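Local coordinates for tubulin-like protein CetZ1 (Haloferax volcanii, PDB 4B46) that binds GTP as a tubulin-like GTPase of the archaeal cytoskeleton and takes part in cell shape control, being essential for the rod-shaped cells that swim efficiently, at residues E21-E25 and R26-I30. Sequence-based numbering, arbitrary orientation.
Sequences EYDRE and RNAGI
A Schellman motif joins D23 and R24 to N27 and A28 and ends helix 9-26 of the tubulin-type GTPase domain, just before strand 31-38. A28 N donates to D23 O at 3.0 Å, in the carbonyl plane, and N27 N gives a weak bond to R24 O, while N27, the C-prime residue, leaves helical geometry with a positive phi. The D23 side chain then grips the loop: OD1 takes I30 N at 2.7 Å on its syn side, and OD2 accepts from V31 N. Its CG is anti to the backbone N (chi1 -172°), which brings the carboxylate to the amides of the returning loop. One water weakly links OD2 to G29 N. On another side of the helix R26 CD lies over one face of the Y22 ring in a CH-pi contact, 3.6 Å from the centroid, and the guanidinium, its plane 10° from the ring's, is offset over the CD2-CE2 rim, with R26 NH1 3.2 Å from Y22 CD2. I30 CD1 lies loosely at the ring edge, 4.5 Å from Y22 CE1, and V191, N192 and V196 of helix 179-198 also touch Y22. With an alanine here, the R26 chain would probably lose its CH-pi partner, held at its tip mainly by E25, and a gap would open against helix 179-198. From beside R26, E25 OE1 reaches NH1 at 3.3 Å in a salt bridge whose hydrogen bond is weak, the carboxylate 35° from the guanidinium plane.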
ATOM      1  N   GLU A  21      -7.089  12.932  -0.848  1.00 27.63           N
ATOM      2  CA  GLU A  21      -8.454  13.357  -0.530  1.00 24.92           C
ATOM      3  C   GLU A  21      -8.924  12.800   0.820  1.00 23.79           C
ATOM      4  O   GLU A  21      -9.559  13.499   1.612  1.00 26.23           O
ATOM      5  CB  GLU A  21      -9.412  12.940  -1.650  1.00 29.81           C
ATOM      6  CG  GLU A  21     -10.871  13.274  -1.395  1.00 35.22           C
ATOM      7  CD  GLU A  21     -11.788  12.611  -2.409  1.00 51.39           C
ATOM      8  OE1 GLU A  21     -11.960  11.374  -2.343  1.00 50.91           O
ATOM      9  OE2 GLU A  21     -12.329  13.326  -3.280  1.00 60.57           O
ATOM     10  N   TYR A  22      -8.609  11.535   1.068  1.00 21.23           N
ATOM     11  CA  TYR A  22      -8.947  10.873   2.320  1.00 21.60           C
ATOM     12  C   TYR A  22      -8.284  11.574   3.503  1.00 28.12           C
ATOM     13  O   TYR A  22      -8.916  11.837   4.534  1.00 28.47           O
ATOM     14  CB  TYR A  22      -8.439   9.443   2.249  1.00 21.47           C
ATOM     15  CG  TYR A  22      -8.505   8.660   3.541  1.00 26.67           C
ATOM     16  CD1 TYR A  22      -7.478   8.728   4.474  1.00 24.56           C
ATOM     17  CD2 TYR A  22      -9.583   7.821   3.811  1.00 31.84           C
ATOM     18  CE1 TYR A  22      -7.538   8.012   5.653  1.00 28.25           C
ATOM     19  CE2 TYR A  22      -9.647   7.092   4.987  1.00 28.79           C
ATOM     20  CZ  TYR A  22      -8.624   7.192   5.900  1.00 29.77           C
ATOM     21  OH  TYR A  22      -8.680   6.476   7.068  1.00 30.04           O
ATOM     22  N   ASP A  23      -6.992  11.838   3.340  1.00 23.09           N
ATOM     23  CA  ASP A  23      -6.165  12.468   4.357  1.00 27.07           C
ATOM     24  C   ASP A  23      -6.676  13.867   4.670  1.00 29.76           C
ATOM     25  O   ASP A  23      -6.703  14.287   5.827  1.00 31.95           O
ATOM     26  CB  ASP A  23      -4.723  12.547   3.851  1.00 29.67           C
ATOM     27  CG  ASP A  23      -3.754  12.999   4.914  1.00 29.00           C
ATOM     28  OD1 ASP A  23      -3.809  12.464   6.037  1.00 35.16           O
ATOM     29  OD2 ASP A  23      -2.924  13.879   4.622  1.00 30.41           O
ATOM     30  N   ARG A  24      -7.084  14.578   3.625  1.00 22.78           N
ATOM     31  CA  ARG A  24      -7.604  15.932   3.746  1.00 25.76           C
ATOM     32  C   ARG A  24      -8.975  15.956   4.435  1.00 27.24           C
ATOM     33  O   ARG A  24      -9.227  16.794   5.305  1.00 28.55           O
ATOM     34  CB  ARG A  24      -7.684  16.568   2.352  1.00 28.92           C
ATOM     35  CG  ARG A  24      -7.877  18.069   2.324  1.00 36.14           C
ATOM     36  CD  ARG A  24      -7.493  18.628   0.955  1.00 45.21           C
ATOM     37  NE  ARG A  24      -6.069  18.443   0.673  1.00 53.58           N
ATOM     38  CZ  ARG A  24      -5.499  18.657  -0.511  1.00 58.95           C
ATOM     39  NH1 ARG A  24      -6.226  19.060  -1.544  1.00 61.09           N
ATOM     40  NH2 ARG A  24      -4.198  18.462  -0.662  1.00 60.00           N
ATOM     41  N   GLU A  25      -9.854  15.030   4.052  1.00 25.42           N
ATOM     42  CA  GLU A  25     -11.200  14.949   4.630  1.00 30.78           C
ATOM     43  C   GLU A  25     -11.174  14.683   6.128  1.00 26.62           C
ATOM     44  O   GLU A  25     -12.062  15.111   6.859  1.00 26.73           O
ATOM     45  CB  GLU A  25     -12.018  13.835   3.961  1.00 29.28           C
ATOM     46  CG  GLU A  25     -12.546  14.163   2.579  1.00 44.21           C
ATOM     47  CD  GLU A  25     -13.195  12.961   1.907  1.00 49.74           C
ATOM     48  OE1 GLU A  25     -13.100  11.841   2.458  1.00 51.76           O
ATOM     49  OE2 GLU A  25     -13.794  13.136   0.825  1.00 49.88           O
ATOM     50  N   ARG A  26     -10.164  13.946   6.573  1.00 30.21           N
ATOM     51  CA  ARG A  26     -10.095  13.509   7.962  1.00 31.94           C
ATOM     52  C   ARG A  26      -9.038  14.258   8.750  1.00 33.73           C
ATOM     53  O   ARG A  26      -8.897  14.040   9.953  1.00 29.65           O
ATOM     54  CB  ARG A  26      -9.811  12.011   8.020  1.00 31.33           C
ATOM     55  CG  ARG A  26     -10.912  11.196   7.386  1.00 32.51           C
ATOM     56  CD  ARG A  26     -10.520   9.751   7.189  1.00 35.80           C
ATOM     57  NE  ARG A  26     -11.680   8.945   6.816  1.00 40.55           N
ATOM     58  CZ  ARG A  26     -12.288   9.008   5.635  1.00 41.36           C
ATOM     59  NH1 ARG A  26     -11.848   9.841   4.698  1.00 41.63           N
ATOM     60  NH2 ARG A  26     -13.337   8.232   5.388  1.00 43.43           N
ATOM     61  N   ASN A  27      -8.302  15.135   8.070  1.00 29.67           N
ATOM     62  CA  ASN A  27      -7.211  15.868   8.700  1.00 28.47           C
ATOM     63  C   ASN A  27      -6.285  14.882   9.398  1.00 31.61           C
ATOM     64  O   ASN A  27      -5.890  15.085  10.546  1.00 34.95           O
ATOM     65  CB  ASN A  27      -7.764  16.879   9.706  1.00 29.06           C
ATOM     66  CG  ASN A  27      -6.742  17.925  10.105  1.00 37.60           C
ATOM     67  OD1 ASN A  27      -5.913  18.342   9.294  1.00 35.46           O
ATOM     68  ND2 ASN A  27      -6.794  18.353  11.362  1.00 38.97           N
ATOM     69  N   ALA A  28      -5.965  13.797   8.700  1.00 28.85           N
ATOM     70  CA  ALA A  28      -5.233  12.682   9.291  1.00 29.32           C
ATOM     71  C   ALA A  28      -3.733  12.948   9.418  1.00 36.21           C
ATOM     72  O   ALA A  28      -3.041  12.272  10.181  1.00 36.95           O
ATOM     73  CB  ALA A  28      -5.485  11.407   8.499  1.00 25.88           C
ATOM     74  N   GLY A  29      -3.232  13.928   8.672  1.00 31.41           N
ATOM     75  CA  GLY A  29      -1.826  14.290   8.736  1.00 29.56           C
ATOM     76  C   GLY A  29      -0.880  13.252   8.151  1.00 26.87           C
ATOM     77  O   GLY A  29       0.300  13.228   8.483  1.00 30.57           O
ATOM     78  N   ILE A  30      -1.393  12.398   7.273  1.00 21.16           N
ATOM     79  CA  ILE A  30      -0.602  11.295   6.725  1.00 20.59           C
ATOM     80  C   ILE A  30       0.236  11.658   5.492  1.00 28.22           C
ATOM     81  O   ILE A  30       1.426  11.343   5.417  1.00 28.50           O
ATOM     82  CB  ILE A  30      -1.508  10.125   6.339  1.00 21.10           C
ATOM     83  CG1 ILE A  30      -2.260   9.602   7.564  1.00 21.30           C
ATOM     84  CG2 ILE A  30      -0.702   9.007   5.693  1.00 25.88           C
ATOM     85  CD1 ILE A  30      -3.386   8.683   7.196  1.00 24.05           C
TER
HETATM   86  O   HOH W   1      -3.767  16.378   6.440  1.00 39.74           O